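Local coordinates for protease (Vibrio cholerae, PDB 4L9D), which is the first PKD domain of a secreted metalloprotease that probably contributes to host-cell killing, a calcium-binding module that regulates flexibility between the enzyme's domains, at residues I6-G18 / N25-W39. Sequence-based numbering, arbitrary orientation. Where two conformers were deposited one is given.
Sequences IAPVARFELKVEG and NTSSDSDGNIVSYLW. With NA (sodium ion), chain C.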
loop_
_atom_site.group_PDB
_atom_site.type_symbol
_atom_site.label_atom_id
_atom_site.label_comp_id
_atom_site.label_asym_id
_atom_site.label_seq_id
_atom_site.Cartn_x
_atom_site.Cartn_y
_atom_site.Cartn_z
ATOM N N ILE A 6 -16.354 -5.045 4.860
ATOM C CA ILE A 6 -16.537 -6.517 4.793
ATOM C C ILE A 6 -15.661 -7.260 3.721
ATOM O O ILE A 6 -14.985 -8.228 4.117
ATOM C CB ILE A 6 -18.043 -6.980 4.720
ATOM C CG1 ILE A 6 -18.956 -5.898 4.104
ATOM C CG2 ILE A 6 -18.518 -7.463 6.099
ATOM C CD1 ILE A 6 -20.426 -5.882 4.539
ATOM N N ALA A 7 -15.768 -7.028 2.370
ATOM C CA ALA A 7 -14.998 -7.821 1.371
ATOM C C ALA A 7 -14.966 -7.046 0.105
ATOM O O ALA A 7 -15.993 -6.459 -0.343
ATOM C CB ALA A 7 -15.821 -9.206 1.140
ATOM N N PRO A 8 -13.798 -6.943 -0.513
ATOM C CA PRO A 8 -12.505 -7.376 -0.009
ATOM C C PRO A 8 -12.027 -6.531 1.195
ATOM O O PRO A 8 -12.659 -5.536 1.553
ATOM C CB PRO A 8 -11.598 -7.173 -1.227
ATOM C CG PRO A 8 -12.167 -6.006 -1.905
ATOM C CD PRO A 8 -13.650 -6.186 -1.777
ATOM N N VAL A 9 -10.926 -6.954 1.778
ATOM C CA VAL A 9 -10.271 -6.219 2.872
ATOM C C VAL A 9 -8.846 -5.921 2.449
ATOM O O VAL A 9 -8.025 -6.846 2.314
ATOM C CB VAL A 9 -10.300 -6.991 4.204
ATOM C CG1 VAL A 9 -9.630 -6.136 5.270
ATOM C CG2 VAL A 9 -11.730 -7.310 4.620
ATOM N N ALA A 10 -8.537 -4.644 2.270
ATOM C CA ALA A 10 -7.178 -4.183 1.988
ATOM C C ALA A 10 -6.360 -4.198 3.278
ATOM O O ALA A 10 -6.826 -3.720 4.317
ATOM C CB ALA A 10 -7.192 -2.760 1.426
ATOM N N ARG A 11 -5.122 -4.686 3.174
ATOM C CA ARG A 11 -4.243 -4.711 4.359
ATOM C C ARG A 11 -2.832 -4.949 3.910
ATOM O O ARG A 11 -2.593 -5.658 2.913
ATOM C CB ARG A 11 -4.717 -5.835 5.325
ATOM C CG ARG A 11 -4.123 -5.695 6.715
ATOM C CD ARG A 11 -4.677 -6.780 7.674
ATOM N NE ARG A 11 -4.346 -8.086 7.162
ATOM C CZ ARG A 11 -4.522 -9.227 7.860
ATOM N NH1 ARG A 11 -4.910 -9.195 9.135
ATOM N NH2 ARG A 11 -4.246 -10.359 7.281
ATOM N N PHE A 12 -1.878 -4.362 4.627
ATOM C CA PHE A 12 -0.463 -4.542 4.288
ATOM C C PHE A 12 0.369 -4.285 5.566
ATOM O O PHE A 12 -0.123 -3.710 6.524
ATOM C CB PHE A 12 -0.013 -3.632 3.143
ATOM C CG PHE A 12 -0.204 -2.157 3.427
ATOM C CD1 PHE A 12 0.666 -1.462 4.211
ATOM C CD2 PHE A 12 -1.232 -1.439 2.833
ATOM C CE1 PHE A 12 0.469 -0.119 4.446
ATOM C CE2 PHE A 12 -1.423 -0.103 3.088
ATOM C CZ PHE A 12 -0.539 0.587 3.883
ATOM N N GLU A 13 1.628 -4.687 5.470
ATOM C CA GLU A 13 2.613 -4.288 6.482
ATOM C C GLU A 13 3.845 -3.718 5.760
ATOM O O GLU A 13 4.176 -4.170 4.636
ATOM C CB GLU A 13 3.025 -5.471 7.365
ATOM C CG GLU A 13 1.840 -6.059 8.080
ATOM C CD GLU A 13 2.122 -7.129 9.120
ATOM O OE1 GLU A 13 3.305 -7.363 9.446
ATOM O OE2 GLU A 13 1.122 -7.709 9.660
ATOM N N LEU A 14 4.524 -2.772 6.360
ATOM C CA LEU A 14 5.655 -2.072 5.750
ATOM C C LEU A 14 6.917 -2.267 6.591
ATOM O O LEU A 14 6.875 -2.289 7.811
ATOM C CB LEU A 14 5.373 -0.606 5.665
ATOM C CG LEU A 14 4.133 -0.203 4.892
ATOM C CD1 LEU A 14 3.973 1.336 4.851
ATOM C CD2 LEU A 14 4.102 -0.780 3.493
ATOM N N LYS A 15 8.036 -2.321 5.883
ATOM C CA LYS A 15 9.355 -2.324 6.482
ATOM C C LYS A 15 10.114 -1.105 5.942
ATOM O O LYS A 15 10.343 -1.001 4.734
ATOM C CB LYS A 15 10.158 -3.561 6.194
ATOM C CG LYS A 15 11.465 -3.555 6.993
ATOM C CD LYS A 15 12.456 -4.590 6.481
ATOM C CE LYS A 15 13.168 -4.180 5.185
ATOM N NZ LYS A 15 14.181 -3.077 5.343
ATOM N N VAL A 16 10.509 -0.176 6.800
ATOM C CA VAL A 16 11.160 1.062 6.435
ATOM C C VAL A 16 12.618 0.999 6.794
ATOM O O VAL A 16 12.974 0.600 7.898
ATOM C CB VAL A 16 10.548 2.254 7.172
ATOM C CG1 VAL A 16 11.286 3.531 6.898
ATOM C CG2 VAL A 16 9.065 2.348 6.860
ATOM N N GLU A 17 13.462 1.282 5.806
ATOM C CA GLU A 17 14.919 1.363 5.949
ATOM C C GLU A 17 15.416 2.713 5.425
ATOM O O GLU A 17 15.590 2.870 4.209
ATOM C CB GLU A 17 15.597 0.202 5.231
ATOM C CG GLU A 17 15.312 -1.143 5.892
ATOM C CD GLU A 17 16.377 -2.145 5.668
ATOM O OE1 GLU A 17 17.099 -2.058 4.633
ATOM O OE2 GLU A 17 16.465 -2.998 6.558
ATOM N N GLY A 18 15.605 3.723 6.311
ATOM C CA GLY A 18 15.996 5.016 5.812
ATOM C C GLY A 18 14.847 5.689 5.077
ATOM O O GLY A 18 13.741 5.837 5.636
ATOM N N ASN A 25 1.876 -7.581 1.225
ATOM C CA ASN A 25 0.416 -7.458 1.014
ATOM C C ASN A 25 -0.296 -8.541 1.783
ATOM O O ASN A 25 -0.058 -9.710 1.514
ATOM C CB ASN A 25 0.129 -7.519 -0.459
ATOM C CG ASN A 25 -1.238 -6.979 -0.775
ATOM O OD1 ASN A 25 -2.200 -7.261 -0.061
ATOM N ND2 ASN A 25 -1.321 -6.229 -1.853
ATOM N N THR A 26 -1.145 -8.178 2.713
ATOM C CA THR A 26 -1.847 -9.109 3.591
ATOM C C THR A 26 -3.357 -8.972 3.443
ATOM O O THR A 26 -4.124 -9.277 4.363
ATOM C CB THR A 26 -1.366 -8.954 5.049
ATOM O OG1 THR A 26 -1.752 -7.668 5.506
ATOM C CG2 THR A 26 0.144 -9.187 5.176
ATOM N N SER A 27 -3.793 -8.577 2.245
ATOM C CA SER A 27 -5.195 -8.394 1.932
ATOM C C SER A 27 -5.909 -9.703 1.769
ATOM O O SER A 27 -5.250 -10.762 1.592
ATOM C CB SER A 27 -5.304 -7.548 0.626
ATOM O OG SER A 27 -4.692 -6.295 0.730
ATOM N N SER A 28 -7.235 -9.710 1.782
ATOM C CA SER A 28 -8.017 -10.867 1.669
ATOM C C SER A 28 -9.397 -10.569 1.093
ATOM O O SER A 28 -9.807 -9.413 0.976
ATOM C CB SER A 28 -8.094 -11.601 2.993
ATOM O OG SER A 28 -8.740 -10.776 3.924
ATOM N N ASP A 29 -10.146 -11.612 0.788
ATOM C CA ASP A 29 -11.506 -11.434 0.273
ATOM C C ASP A 29 -12.298 -12.691 0.560
ATOM O O ASP A 29 -11.968 -13.774 0.041
ATOM C CB ASP A 29 -11.489 -11.204 -1.248
ATOM C CG ASP A 29 -12.770 -10.662 -1.801
ATOM O OD1 ASP A 29 -13.828 -10.724 -1.161
ATOM O OD2 ASP A 29 -12.682 -10.202 -2.989
ATOM N N SER A 30 -13.326 -12.561 1.398
ATOM C CA SER A 30 -14.190 -13.705 1.800
ATOM C C SER A 30 -15.263 -14.004 0.777
ATOM O O SER A 30 -15.970 -15.003 0.924
ATOM C CB SER A 30 -14.795 -13.473 3.139
ATOM O OG SER A 30 -15.609 -12.343 3.164
ATOM N N ASP A 31 -15.426 -13.156 -0.235
ATOM C CA ASP A 31 -16.504 -13.295 -1.200
ATOM C C ASP A 31 -15.981 -12.975 -2.613
ATOM O O ASP A 31 -16.624 -12.281 -3.383
ATOM C CB ASP A 31 -17.676 -12.354 -0.830
ATOM C CG ASP A 31 -18.871 -12.569 -1.659
ATOM O OD1 ASP A 31 -19.135 -13.742 -2.029
ATOM O OD2 ASP A 31 -19.646 -11.585 -1.860
ATOM N N GLY A 32 -14.794 -13.465 -2.949
ATOM C CA GLY A 32 -14.266 -13.278 -4.260
ATOM C C GLY A 32 -12.753 -13.334 -4.229
ATOM O O GLY A 32 -12.156 -13.824 -3.251
ATOM N N ASN A 33 -12.145 -12.835 -5.260
ATOM C CA ASN A 33 -10.725 -12.886 -5.476
ATOM C C ASN A 33 -10.208 -11.505 -5.846
ATOM O O ASN A 33 -10.731 -10.882 -6.740
ATOM C CB ASN A 33 -10.403 -13.870 -6.655
ATOM C CG ASN A 33 -10.842 -15.266 -6.340
ATOM O OD1 ASN A 33 -10.185 -15.956 -5.548
ATOM N ND2 ASN A 33 -11.938 -15.681 -6.854
ATOM N N ILE A 34 -9.169 -11.039 -5.170
ATOM C CA ILE A 34 -8.536 -9.762 -5.484
ATOM C C ILE A 34 -7.802 -9.873 -6.821
ATOM O O ILE A 34 -7.005 -10.798 -7.002
ATOM C CB ILE A 34 -7.626 -9.269 -4.352
ATOM C CG1 ILE A 34 -8.486 -8.959 -3.107
ATOM C CG2 ILE A 34 -6.819 -8.045 -4.786
ATOM C CD1 ILE A 34 -7.693 -8.757 -1.835
ATOM N N VAL A 35 -8.031 -8.911 -7.713
ATOM C CA VAL A 35 -7.445 -8.897 -9.025
ATOM C C VAL A 35 -6.532 -7.707 -9.302
ATOM O O VAL A 35 -5.777 -7.766 -10.286
ATOM C CB VAL A 35 -8.499 -9.004 -10.142
ATOM C CG1 VAL A 35 -9.335 -10.288 -9.962
ATOM C CG2 VAL A 35 -9.384 -7.786 -10.236
ATOM N N SER A 36 -6.633 -6.625 -8.546
ATOM C CA SER A 36 -5.814 -5.455 -8.809
ATOM C C SER A 36 -5.593 -4.634 -7.544
ATOM O O SER A 36 -6.325 -4.781 -6.540
ATOM C CB SER A 36 -6.460 -4.562 -9.871
ATOM O OG SER A 36 -7.633 -3.954 -9.368
ATOM N N TYR A 37 -4.580 -3.807 -7.646
ATOM C CA TYR A 37 -4.037 -3.007 -6.565
ATOM C C TYR A 37 -3.728 -1.601 -7.081
ATOM O O TYR A 37 -3.162 -1.450 -8.176
ATOM C CB TYR A 37 -2.714 -3.607 -6.077
ATOM C CG TYR A 37 -2.806 -5.047 -5.695
ATOM C CD1 TYR A 37 -3.360 -5.450 -4.515
ATOM C CD2 TYR A 37 -2.471 -6.064 -6.604
ATOM C CE1 TYR A 37 -3.542 -6.751 -4.169
ATOM C CE2 TYR A 37 -2.600 -7.382 -6.285
ATOM C CZ TYR A 37 -3.128 -7.732 -5.048
ATOM O OH TYR A 37 -3.298 -9.079 -4.709
ATOM N N LEU A 38 -4.035 -0.596 -6.260
ATOM C CA LEU A 38 -3.535 0.763 -6.484
ATOM C C LEU A 38 -2.893 1.203 -5.179
ATOM O O LEU A 38 -3.598 1.489 -4.174
ATOM C CB LEU A 38 -4.617 1.725 -6.972
ATOM C CG LEU A 38 -4.221 3.090 -7.472
ATOM C CD1 LEU A 38 -3.844 4.038 -6.367
ATOM C CD2 LEU A 38 -3.170 3.031 -8.591
ATOM N N TRP A 39 -1.591 1.260 -5.160
ATOM C CA TRP A 39 -0.820 1.820 -4.049
ATOM C C TRP A 39 -0.575 3.286 -4.330
ATOM O O TRP A 39 -0.331 3.710 -5.475
ATOM C CB TRP A 39 0.586 1.138 -3.971
ATOM C CG TRP A 39 0.603 -0.247 -3.496
ATOM C CD1 TRP A 39 0.436 -1.386 -4.262
ATOM C CD2 TRP A 39 0.805 -0.685 -2.156
ATOM N NE1 TRP A 39 0.549 -2.506 -3.475
ATOM C CE2 TRP A 39 0.778 -2.107 -2.171
ATOM C CE3 TRP A 39 1.030 -0.043 -0.949
ATOM C CZ2 TRP A 39 1.035 -2.869 -1.014
ATOM C CZ3 TRP A 39 1.233 -0.797 0.177
ATOM C CH2 TRP A 39 1.235 -2.192 0.158
HETATM NA NA NA C . -11.628 -15.412 -1.571
HETATM O O HOH W 1 -13.412 -11.021 5.069
HETATM O O HOH W 2 -7.098 -8.747 4.819
HETATM O O HOH W 3 -1.215 -7.790 8.256
HETATM O O HOH W 4 -13.953 -16.042 -1.533
HETATM O O HOH W 5 -11.420 -17.140 -3.238
HETATM O O HOH W 6 -9.389 -14.903 -1.751
HETATM O O HOH W 7 -11.150 -16.902 0.265
#
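Val-9 and Ser-28 face each other as an antiparallel hydrogen-bonded pair: Val-9 N gives a nearly straight bond to Ser-28 O (2.8 Å, 177°), and Ser-28 N returns one to Val-9 O. Further along, Phe-12 and Asn-25 form a non-hydrogen-bonded pair. Between these bridges the pairing is irregular: Arg-11 N donates to Ser-27 OG (3.0 Å), while Arg-11 O accepts from Thr-26 N. Asn-25 OD1 accepts from Ser-27 N in an Asx turn at the same place. The Arg-11 side chain leaves with CG anti to the backbone N (chi1 -165°) and bends at chi3, crossing Thr-26 at about a right angle. Its guanidinium then holds Thr-26 O side-on with two nitrogens, NE at 3.0 Å and NH2 at 3.1 Å, the oxygen lying near the guanidinium plane; only NH2 lies on a lone pair of that carbonyl. A water links Thr-26 OG1 to Glu-13 OE2. In the interior, Trp-39 lays its six-membered ring obliquely against Phe-12, planes at 45°, with Trp-39 CH2 3.5 Å from Phe-12 CB and CZ3 over one ring face; His-78 meets Phe-12 edge-to-face. Pro-8, after a cis peptide bond, packs its CB on Ile-34 CG1 and near the Asp-29 carboxylate, whose OD1 lies 3.4 Å from Ala-7 CB and accepts from Asp-31 N in a second Asx turn. The backbone bonds thus prolong the 12-17/20-25 pairing, while Phe-12 and Leu-14 with Trp-39, and Pro-8 with Ile-34, make the contact between sheets of the PKD beta-sandwich. Ile-6, starting the modelled chain, and Asp-31, in the loop, belong with Asp-70 and Asp-74 to the calcium-binding residues; this crystal has only sodium, bound by Asp-29 O, Gly-32 O and four waters.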